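Glucokinase (Enterococcus faecalis, PDB 2QM1) probably phosphorylates glucose to glucose 6-phosphate with ATP, as a zinc-containing sugar kinase of the ROK family. Local coordinates at residues G131-L142 with L261-V272; S225-E233 with G271-L279. All blocks are in the same frame, centred on the assembly; numbering follows the deposited sequence.

Interaction 1: residues G131-L142 with L261-V272; sequences GENNPDVIFITL and LNPDSVVIGGGV
Val137-Leu142 and Ser265-Gly269 run as parallel strands, 21° apart, laced by five nearly straight backbone hydrogen bonds from Ile138 N to Ser265 O (2.9 Å) through to Leu142 N to Gly269 O. Beta-branched residues suit these extended backbones. Ile138, Ile140, Val266 and Ile268 share one face, where Ile140 CG2 lies 3.9 Å from Ile268 CG1, the two chains side by side and pointing the same way. With CG1 beside its backbone N (chi1 -60°), Ile138 carries CD1 back to Pro263 CG and, at 3.6 Å, to Leu261 CD1. On the other face the Phe139 ring reaches across to Gly269, which, having no side chain, lets CE1 lie 3.8 Å from its CA. Gly270, at phi 95°, lets the chain turn past Leu142 O. At the strand entrance, Asn134 OD1 accepts from Asp136 N (3.1 Å) on an in-plane lone pair, an Asx turn, while its amide lies across Asp264 CB. One water joins Gly131 O, Asp264 OD1 and Ser265 OG. Both strands lie inside a five-stranded sheet; the Thr141 side chain is about 7 Å from the bound magnesium ion. Cohesion is thus apolar on the Ile138/Ile140 face, with water and carboxylate at the start.

Interaction 2: residues S225-E233 with G271-L279; sequences SKDVFEFAE and GVSAAGEFL
Phe229 reaches from its helix into the bend formed by Gly271-Leu279. Its CB meets Ala275 CB at 3.8 Å, and CG stays against the same methyl, whose small size lets the helix come close. Farther out the ring divides its contacts: CD1 lies 3.9 Å from Phe278 CD1, each atom near the plane of the other ring; CE1 and CZ both touch Leu279 CD1, at 3.5 Å from CE1; and CE2 comes within 4.2 Å of Val272 CG1, the loosest of these contacts. CG stands anti to the carbonyl carbon (chi1 -79°), which directs the ring between these partners. Phe278 in turn extends toward the last turn of the helix, where Ala232 CB sits 3.5 Å from its CE1 and Glu233 CB covers one face in a CH-pi contact, 4.2 Å from the centroid. Arg282 makes a cation-pi contact with Phe278. Helix 225-233 thus packs on the 3-10 turn and helix start that follow strand 265-269, away from the metal sites, with Val243 and Cys247 of helix 237-261 completing the cluster. With no direct hydrogen bond between the segments, the contact rests on apolar packing, while two waters bridge the Glu233 carboxylate and Ala275 O at its edge.

In the fold
From the N terminus, the chain first passes through the sheet containing strand 7-13, then runs through helix 117-128 to reach 131-142, where interaction 1 opens. It next traverses strand 146-152, the zinc-binding region and several helices before 225-233 opens interaction 2. Helix 237-261 leads back to 261-272, closing the loop of interaction 1; continuing directly, 271-279 closes that of interaction 2. The loops therefore cross rather than nest, and both contacts share Gly271 and Val272. Interaction 1 joins neighbouring strands of the second five-stranded sheet, whereas interaction 2 ties helix 225-233 to the chain leaving strand 265-269, so that sheet and helices are joined through the two shared residues.

Interaction 1: residues G131-L142 with L261-V272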
loop_
_atom_site.group_PDB
_atom_site.type_symbol
_atom_site.label_atom_id
_atom_site.label_comp_id
_atom_site.label_asym_id
_atom_site.label_seq_id
_atom_site.Cartn_x
_atom_site.Cartn_y
_atom_site.Cartn_z
ATOM N N GLY B 131 5.151 1.419 -16.789
ATOM C CA GLY B 131 3.847 1.458 -16.101
ATOM C C GLY B 131 2.601 1.438 -16.996
ATOM O O GLY B 131 1.525 1.039 -16.548
ATOM N N GLU B 132 2.748 1.897 -18.249
ATOM C CA GLU B 132 1.724 1.803 -19.319
ATOM C C GLU B 132 0.411 2.514 -19.011
ATOM O O GLU B 132 -0.695 2.105 -19.437
ATOM C CB GLU B 132 1.465 0.348 -19.710
ATOM C CG GLU B 132 2.661 -0.265 -20.404
ATOM C CD GLU B 132 2.321 -1.508 -21.207
ATOM O OE1 GLU B 132 3.021 -1.735 -22.217
ATOM O OE2 GLU B 132 1.371 -2.256 -20.824
ATOM N N ASN B 133 0.549 3.586 -18.257
ATOM C CA ASN B 133 -0.585 4.370 -17.769
ATOM C C ASN B 133 -1.623 3.599 -16.958
ATOM O O ASN B 133 -2.731 4.014 -16.866
ATOM C CB ASN B 133 -1.219 5.099 -18.939
ATOM C CG ASN B 133 -0.355 6.284 -19.387
ATOM O OD1 ASN B 133 0.396 6.193 -20.387
ATOM N ND2 ASN B 133 -0.382 7.356 -18.597
ATOM N N ASN B 134 -1.251 2.462 -16.399
ATOM C CA ASN B 134 -2.150 1.745 -15.522
ATOM C C ASN B 134 -2.510 2.540 -14.248
ATOM O O ASN B 134 -1.687 3.320 -13.776
ATOM C CB ASN B 134 -1.555 0.392 -15.163
ATOM C CG ASN B 134 -2.612 -0.597 -14.815
ATOM O OD1 ASN B 134 -3.032 -0.705 -13.628
ATOM N ND2 ASN B 134 -3.147 -1.263 -15.850
ATOM N N PRO B 135 -3.750 2.395 -13.739
ATOM C CA PRO B 135 -4.124 3.032 -12.459
ATOM C C PRO B 135 -3.394 2.515 -11.245
ATOM O O PRO B 135 -3.484 3.127 -10.210
ATOM C CB PRO B 135 -5.605 2.675 -12.285
ATOM C CG PRO B 135 -6.083 2.205 -13.679
ATOM C CD PRO B 135 -4.879 1.726 -14.408
ATOM N N ASP B 136 -2.758 1.342 -11.352
ATOM C CA ASP B 136 -2.091 0.749 -10.219
ATOM C C ASP B 136 -0.693 0.303 -10.621
ATOM O O ASP B 136 -0.525 -0.729 -11.271
ATOM C CB ASP B 136 -2.945 -0.398 -9.611
ATOM C CG ASP B 136 -4.350 0.078 -9.222
ATOM O OD1 ASP B 136 -4.534 0.635 -8.117
ATOM O OD2 ASP B 136 -5.274 -0.064 -10.047
ATOM N N VAL B 137 0.299 1.103 -10.227
ATOM C CA VAL B 137 1.730 0.850 -10.569
ATOM C C VAL B 137 2.610 1.185 -9.367
ATOM O O VAL B 137 2.471 2.265 -8.766
ATOM C CB VAL B 137 2.238 1.689 -11.781
ATOM C CG1 VAL B 137 3.704 1.332 -12.127
ATOM C CG2 VAL B 137 1.393 1.452 -13.003
ATOM N N ILE B 138 3.507 0.271 -9.025
ATOM C CA ILE B 138 4.533 0.564 -8.007
ATOM C C ILE B 138 5.913 0.705 -8.651
ATOM O O ILE B 138 6.343 -0.156 -9.441
ATOM C CB ILE B 138 4.527 -0.474 -6.901
ATOM C CG1 ILE B 138 3.138 -0.468 -6.222
ATOM C CG2 ILE B 138 5.590 -0.197 -5.887
ATOM C CD1 ILE B 138 2.864 -1.680 -5.252
ATOM N N PHE B 139 6.556 1.840 -8.386
ATOM C CA PHE B 139 7.945 2.078 -8.800
ATOM C C PHE B 139 8.889 1.887 -7.610
ATOM O O PHE B 139 8.676 2.463 -6.537
ATOM C CB PHE B 139 8.123 3.481 -9.411
ATOM C CG PHE B 139 9.512 3.751 -9.927
ATOM C CD1 PHE B 139 10.054 2.976 -10.957
ATOM C CD2 PHE B 139 10.273 4.777 -9.402
ATOM C CE1 PHE B 139 11.323 3.192 -11.432
ATOM C CE2 PHE B 139 11.577 5.019 -9.889
ATOM C CZ PHE B 139 12.096 4.208 -10.903
ATOM N N ILE B 140 9.915 1.056 -7.815
ATOM C CA ILE B 140 11.024 0.911 -6.880
ATOM C C ILE B 140 12.388 1.230 -7.557
ATOM O O ILE B 140 12.762 0.618 -8.570
ATOM C CB ILE B 140 11.046 -0.495 -6.219
ATOM C CG1 ILE B 140 12.355 -0.731 -5.494
ATOM C CG2 ILE B 140 10.925 -1.593 -7.256
ATOM C CD1 ILE B 140 12.596 0.176 -4.363
ATOM N N THR B 141 13.119 2.186 -6.991
ATOM C CA THR B 141 14.415 2.579 -7.550
ATOM C C THR B 141 15.578 2.171 -6.652
ATOM O O THR B 141 15.622 2.501 -5.472
ATOM C CB THR B 141 14.456 4.070 -7.921
ATOM O OG1 THR B 141 15.749 4.418 -8.462
ATOM C CG2 THR B 141 14.119 4.929 -6.728
ATOM N N LEU B 142 16.510 1.432 -7.226
ATOM C CA LEU B 142 17.656 0.968 -6.494
ATOM C C LEU B 142 18.853 1.742 -7.020
ATOM O O LEU B 142 19.193 1.614 -8.180
ATOM C CB LEU B 142 17.880 -0.529 -6.768
ATOM C CG LEU B 142 16.667 -1.461 -6.649
ATOM C CD1 LEU B 142 17.065 -2.860 -7.103
ATOM C CD2 LEU B 142 16.184 -1.497 -5.192
ATOM N N LEU B 261 -1.404 -4.543 -2.325
ATOM C CA LEU B 261 -1.800 -3.497 -3.289
ATOM C C LEU B 261 -2.214 -4.040 -4.672
ATOM O O LEU B 261 -2.912 -3.363 -5.424
ATOM C CB LEU B 261 -0.664 -2.497 -3.468
ATOM C CG LEU B 261 -0.403 -1.581 -2.251
ATOM C CD1 LEU B 261 0.956 -0.855 -2.256
ATOM C CD2 LEU B 261 -1.559 -0.613 -2.150
ATOM N N ASN B 262 -1.744 -5.241 -5.007
ATOM C CA ASN B 262 -2.094 -5.870 -6.270
ATOM C C ASN B 262 -1.935 -4.956 -7.505
ATOM O O ASN B 262 -2.836 -4.866 -8.310
ATOM C CB ASN B 262 -3.547 -6.380 -6.236
ATOM C CG ASN B 262 -3.865 -7.286 -7.434
ATOM O OD1 ASN B 262 -2.958 -7.912 -8.040
ATOM N ND2 ASN B 262 -5.113 -7.364 -7.775
ATOM N N PRO B 263 -0.792 -4.307 -7.685
ATOM C CA PRO B 263 -0.699 -3.325 -8.789
ATOM C C PRO B 263 -0.614 -4.032 -10.123
ATOM O O PRO B 263 -0.360 -5.211 -10.177
ATOM C CB PRO B 263 0.633 -2.605 -8.489
ATOM C CG PRO B 263 1.474 -3.725 -7.902
ATOM C CD PRO B 263 0.499 -4.478 -6.992
ATOM N N ASP B 264 -0.845 -3.342 -11.223
ATOM C CA ASP B 264 -0.728 -4.042 -12.520
ATOM C C ASP B 264 0.737 -4.461 -12.692
ATOM O O ASP B 264 1.057 -5.552 -13.186
ATOM C CB ASP B 264 -1.186 -3.175 -13.669
ATOM C CG ASP B 264 -0.922 -3.821 -15.028
ATOM O OD1 ASP B 264 -0.215 -3.193 -15.846
ATOM O OD2 ASP B 264 -1.400 -4.954 -15.263
ATOM N N SER B 265 1.624 -3.590 -12.228
ATOM C CA SER B 265 3.043 -3.911 -12.233
ATOM C C SER B 265 3.836 -3.239 -11.089
ATOM O O SER B 265 3.437 -2.199 -10.562
ATOM C CB SER B 265 3.660 -3.536 -13.595
ATOM O OG SER B 265 3.755 -2.135 -13.758
ATOM N N VAL B 266 4.915 -3.908 -10.718
ATOM C CA VAL B 266 6.045 -3.347 -9.945
ATOM C C VAL B 266 7.189 -3.097 -10.930
ATOM O O VAL B 266 7.686 -4.024 -11.581
ATOM C CB VAL B 266 6.443 -4.325 -8.813
ATOM C CG1 VAL B 266 7.716 -3.879 -8.018
ATOM C CG2 VAL B 266 5.214 -4.529 -7.863
ATOM N N VAL B 267 7.564 -1.833 -11.081
ATOM C CA VAL B 267 8.645 -1.439 -12.006
ATOM C C VAL B 267 9.945 -1.203 -11.231
ATOM O O VAL B 267 9.968 -0.390 -10.313
ATOM C CB VAL B 267 8.255 -0.167 -12.810
ATOM C CG1 VAL B 267 9.376 0.239 -13.797
ATOM C CG2 VAL B 267 6.913 -0.398 -13.536
ATOM N N ILE B 268 11.009 -1.927 -11.592
ATOM C CA ILE B 268 12.317 -1.743 -10.974
ATOM C C ILE B 268 13.239 -0.813 -11.787
ATOM O O ILE B 268 13.559 -1.075 -12.940
ATOM C CB ILE B 268 13.042 -3.087 -10.734
ATOM C CG1 ILE B 268 12.173 -4.113 -9.972
ATOM C CG2 ILE B 268 14.374 -2.861 -9.990
ATOM C CD1 ILE B 268 12.513 -5.565 -10.407
ATOM N N GLY B 269 13.698 0.274 -11.166
ATOM C CA GLY B 269 14.512 1.256 -11.879
ATOM C C GLY B 269 15.763 1.566 -11.067
ATOM O O GLY B 269 16.000 0.937 -10.050
ATOM N N GLY B 270 16.525 2.567 -11.519
ATOM C CA GLY B 270 17.713 3.014 -10.819
ATOM C C GLY B 270 18.889 2.299 -11.427
ATOM O O GLY B 270 18.698 1.471 -12.301
ATOM N N GLY B 271 20.100 2.604 -10.943
ATOM C CA GLY B 271 21.321 2.104 -11.544
ATOM C C GLY B 271 21.410 0.598 -11.653
ATOM O O GLY B 271 21.807 0.063 -12.678
ATOM N N VAL B 272 21.030 -0.090 -10.584
ATOM C CA VAL B 272 21.123 -1.546 -10.545
ATOM C C VAL B 272 20.364 -2.199 -11.713
ATOM O O VAL B 272 20.723 -3.298 -12.183
ATOM C CB VAL B 272 20.625 -2.089 -9.174
ATOM C CG1 VAL B 272 20.851 -3.603 -9.071
ATOM C CG2 VAL B 272 21.358 -1.351 -8.010
HETATM O O HOH W 1 1.635 -1.427 -15.651
HETATM O O HOH W 2 1.149 -4.162 -18.148
HETATM O O HOH W 3 -3.068 -0.710 -5.854
#

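Interaction 2: residues S225-E233 with G271-L279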
loop_
_atom_site.group_PDB
_atom_site.type_symbol
_atom_site.label_atom_id
_atom_site.label_comp_id
_atom_site.label_asym_id
_atom_site.label_seq_id
_atom_site.Cartn_x
_atom_site.Cartn_y
_atom_site.Cartn_z
ATOM N N SER B 225 26.751 -2.887 -8.236
ATOM C CA SER B 225 25.711 -3.926 -8.322
ATOM C C SER B 225 25.694 -4.562 -9.717
ATOM O O SER B 225 25.526 -5.776 -9.843
ATOM C CB SER B 225 24.335 -3.344 -8.008
ATOM O OG SER B 225 24.212 -3.022 -6.636
ATOM N N LYS B 226 25.873 -3.713 -10.734
ATOM C CA LYS B 226 25.987 -4.118 -12.138
ATOM C C LYS B 226 27.051 -5.197 -12.324
ATOM O O LYS B 226 26.767 -6.273 -12.859
ATOM C CB LYS B 226 26.314 -2.903 -13.008
ATOM C CG LYS B 226 25.270 -1.772 -12.936
ATOM C CD LYS B 226 25.698 -0.525 -13.729
ATOM C CE LYS B 226 24.776 0.660 -13.416
ATOM N NZ LYS B 226 24.549 1.543 -14.595
ATOM N N ASP B 227 28.269 -4.906 -11.866
ATOM C CA ASP B 227 29.398 -5.874 -11.903
ATOM C C ASP B 227 29.071 -7.167 -11.149
ATOM O O ASP B 227 29.432 -8.236 -11.604
ATOM C CB ASP B 227 30.728 -5.301 -11.356
ATOM C CG ASP B 227 31.358 -4.256 -12.266
ATOM O OD1 ASP B 227 30.690 -3.247 -12.579
ATOM O OD2 ASP B 227 32.549 -4.422 -12.629
ATOM N N VAL B 228 28.395 -7.049 -10.005
ATOM C CA VAL B 228 27.992 -8.207 -9.179
ATOM C C VAL B 228 27.060 -9.123 -9.943
ATOM O O VAL B 228 27.268 -10.325 -9.996
ATOM C CB VAL B 228 27.343 -7.772 -7.834
ATOM C CG1 VAL B 228 26.643 -8.926 -7.169
ATOM C CG2 VAL B 228 28.404 -7.151 -6.907
ATOM N N PHE B 229 26.045 -8.520 -10.544
ATOM C CA PHE B 229 25.130 -9.213 -11.444
ATOM C C PHE B 229 25.846 -9.769 -12.691
ATOM O O PHE B 229 25.598 -10.912 -13.083
ATOM C CB PHE B 229 23.894 -8.332 -11.765
ATOM C CG PHE B 229 22.857 -8.327 -10.660
ATOM C CD1 PHE B 229 21.717 -9.126 -10.751
ATOM C CD2 PHE B 229 23.035 -7.545 -9.505
ATOM C CE1 PHE B 229 20.787 -9.161 -9.729
ATOM C CE2 PHE B 229 22.113 -7.578 -8.466
ATOM C CZ PHE B 229 20.982 -8.384 -8.574
ATOM N N GLU B 230 26.765 -9.001 -13.272
ATOM C CA GLU B 230 27.524 -9.470 -14.435
ATOM C C GLU B 230 28.380 -10.737 -14.134
ATOM O O GLU B 230 28.450 -11.648 -14.970
ATOM C CB GLU B 230 28.374 -8.333 -15.037
ATOM C CG GLU B 230 28.925 -8.626 -16.446
ATOM C CD GLU B 230 29.876 -7.537 -17.007
ATOM O OE1 GLU B 230 29.497 -6.840 -17.973
ATOM O OE2 GLU B 230 31.017 -7.379 -16.508
ATOM N N PHE B 231 29.011 -10.793 -12.956
ATOM C CA PHE B 231 29.711 -12.013 -12.517
ATOM C C PHE B 231 28.726 -13.153 -12.407
ATOM O O PHE B 231 29.039 -14.263 -12.794
ATOM C CB PHE B 231 30.421 -11.829 -11.186
ATOM C CG PHE B 231 31.743 -11.136 -11.292
ATOM C CD1 PHE B 231 31.926 -9.869 -10.733
ATOM C CD2 PHE B 231 32.810 -11.737 -11.963
ATOM C CE1 PHE B 231 33.172 -9.209 -10.826
ATOM C CE2 PHE B 231 34.061 -11.087 -12.065
ATOM C CZ PHE B 231 34.238 -9.823 -11.493
ATOM N N ALA B 232 27.525 -12.861 -11.903
ATOM C CA ALA B 232 26.500 -13.881 -11.750
ATOM C C ALA B 232 26.089 -14.430 -13.113
ATOM O O ALA B 232 26.156 -15.631 -13.336
ATOM C CB ALA B 232 25.300 -13.359 -10.982
ATOM N N GLU B 233 25.696 -13.545 -14.023
ATOM C CA GLU B 233 25.246 -13.965 -15.348
ATOM C C GLU B 233 26.322 -14.839 -16.001
ATOM O O GLU B 233 26.037 -15.929 -16.511
ATOM C CB GLU B 233 24.913 -12.732 -16.202
ATOM C CG GLU B 233 24.189 -13.006 -17.514
ATOM C CD GLU B 233 23.421 -11.767 -18.045
ATOM O OE1 GLU B 233 23.698 -10.612 -17.581
ATOM O OE2 GLU B 233 22.537 -11.947 -18.946
ATOM N N GLY B 271 20.100 2.604 -10.943
ATOM C CA GLY B 271 21.321 2.104 -11.544
ATOM C C GLY B 271 21.410 0.598 -11.653
ATOM O O GLY B 271 21.807 0.063 -12.678
ATOM N N VAL B 272 21.030 -0.090 -10.584
ATOM C CA VAL B 272 21.123 -1.546 -10.545
ATOM C C VAL B 272 20.364 -2.199 -11.713
ATOM O O VAL B 272 20.723 -3.298 -12.183
ATOM C CB VAL B 272 20.625 -2.089 -9.174
ATOM C CG1 VAL B 272 20.851 -3.603 -9.071
ATOM C CG2 VAL B 272 21.358 -1.351 -8.010
ATOM N N SER B 273 19.332 -1.505 -12.193
ATOM C CA SER B 273 18.373 -2.111 -13.109
ATOM C C SER B 273 18.953 -2.283 -14.499
ATOM O O SER B 273 18.383 -2.997 -15.326
ATOM C CB SER B 273 17.072 -1.301 -13.157
ATOM O OG SER B 273 17.190 -0.193 -14.026
ATOM N N ALA B 274 20.086 -1.622 -14.749
ATOM C CA ALA B 274 20.881 -1.831 -15.968
ATOM C C ALA B 274 21.203 -3.308 -16.125
ATOM O O ALA B 274 21.386 -3.814 -17.236
ATOM C CB ALA B 274 22.201 -0.994 -15.917
ATOM N N ALA B 275 21.287 -3.982 -14.990
ATOM C CA ALA B 275 21.601 -5.402 -14.929
ATOM C C ALA B 275 20.603 -6.183 -15.772
ATOM O O ALA B 275 20.908 -7.264 -16.277
ATOM C CB ALA B 275 21.575 -5.868 -13.471
ATOM N N GLY B 276 19.393 -5.633 -15.913
ATOM C CA GLY B 276 18.503 -6.119 -16.943
ATOM C C GLY B 276 17.782 -7.394 -16.575
ATOM O O GLY B 276 17.419 -7.614 -15.406
ATOM N N GLU B 277 17.597 -8.241 -17.573
ATOM C CA GLU B 277 16.713 -9.376 -17.453
ATOM C C GLU B 277 17.133 -10.361 -16.355
ATOM O O GLU B 277 16.291 -11.007 -15.751
ATOM C CB GLU B 277 16.530 -10.060 -18.820
ATOM C CG GLU B 277 15.684 -11.388 -18.826
ATOM C CD GLU B 277 14.233 -11.224 -18.303
ATOM O OE1 GLU B 277 13.706 -10.079 -18.254
ATOM O OE2 GLU B 277 13.607 -12.256 -17.941
ATOM N N PHE B 278 18.428 -10.461 -16.098
ATOM C CA PHE B 278 18.949 -11.425 -15.140
ATOM C C PHE B 278 18.492 -11.064 -13.722
ATOM O O PHE B 278 18.126 -11.933 -12.940
ATOM C CB PHE B 278 20.474 -11.459 -15.243
ATOM C CG PHE B 278 21.116 -12.515 -14.406
ATOM C CD1 PHE B 278 21.512 -12.230 -13.095
ATOM C CD2 PHE B 278 21.337 -13.784 -14.926
ATOM C CE1 PHE B 278 22.107 -13.201 -12.311
ATOM C CE2 PHE B 278 21.934 -14.775 -14.154
ATOM C CZ PHE B 278 22.320 -14.489 -12.845
ATOM N N LEU B 279 18.515 -9.764 -13.412
ATOM C CA LEU B 279 17.910 -9.237 -12.191
ATOM C C LEU B 279 16.378 -9.332 -12.159
ATOM O O LEU B 279 15.840 -9.767 -11.171
ATOM C CB LEU B 279 18.337 -7.788 -11.936
ATOM C CG LEU B 279 17.474 -7.032 -10.916
ATOM C CD1 LEU B 279 17.746 -7.526 -9.504
ATOM C CD2 LEU B 279 17.742 -5.540 -11.007
HETATM O O HOH W 4 20.373 -9.535 -18.530
HETATM O O HOH W 5 23.210 -8.642 -15.280
#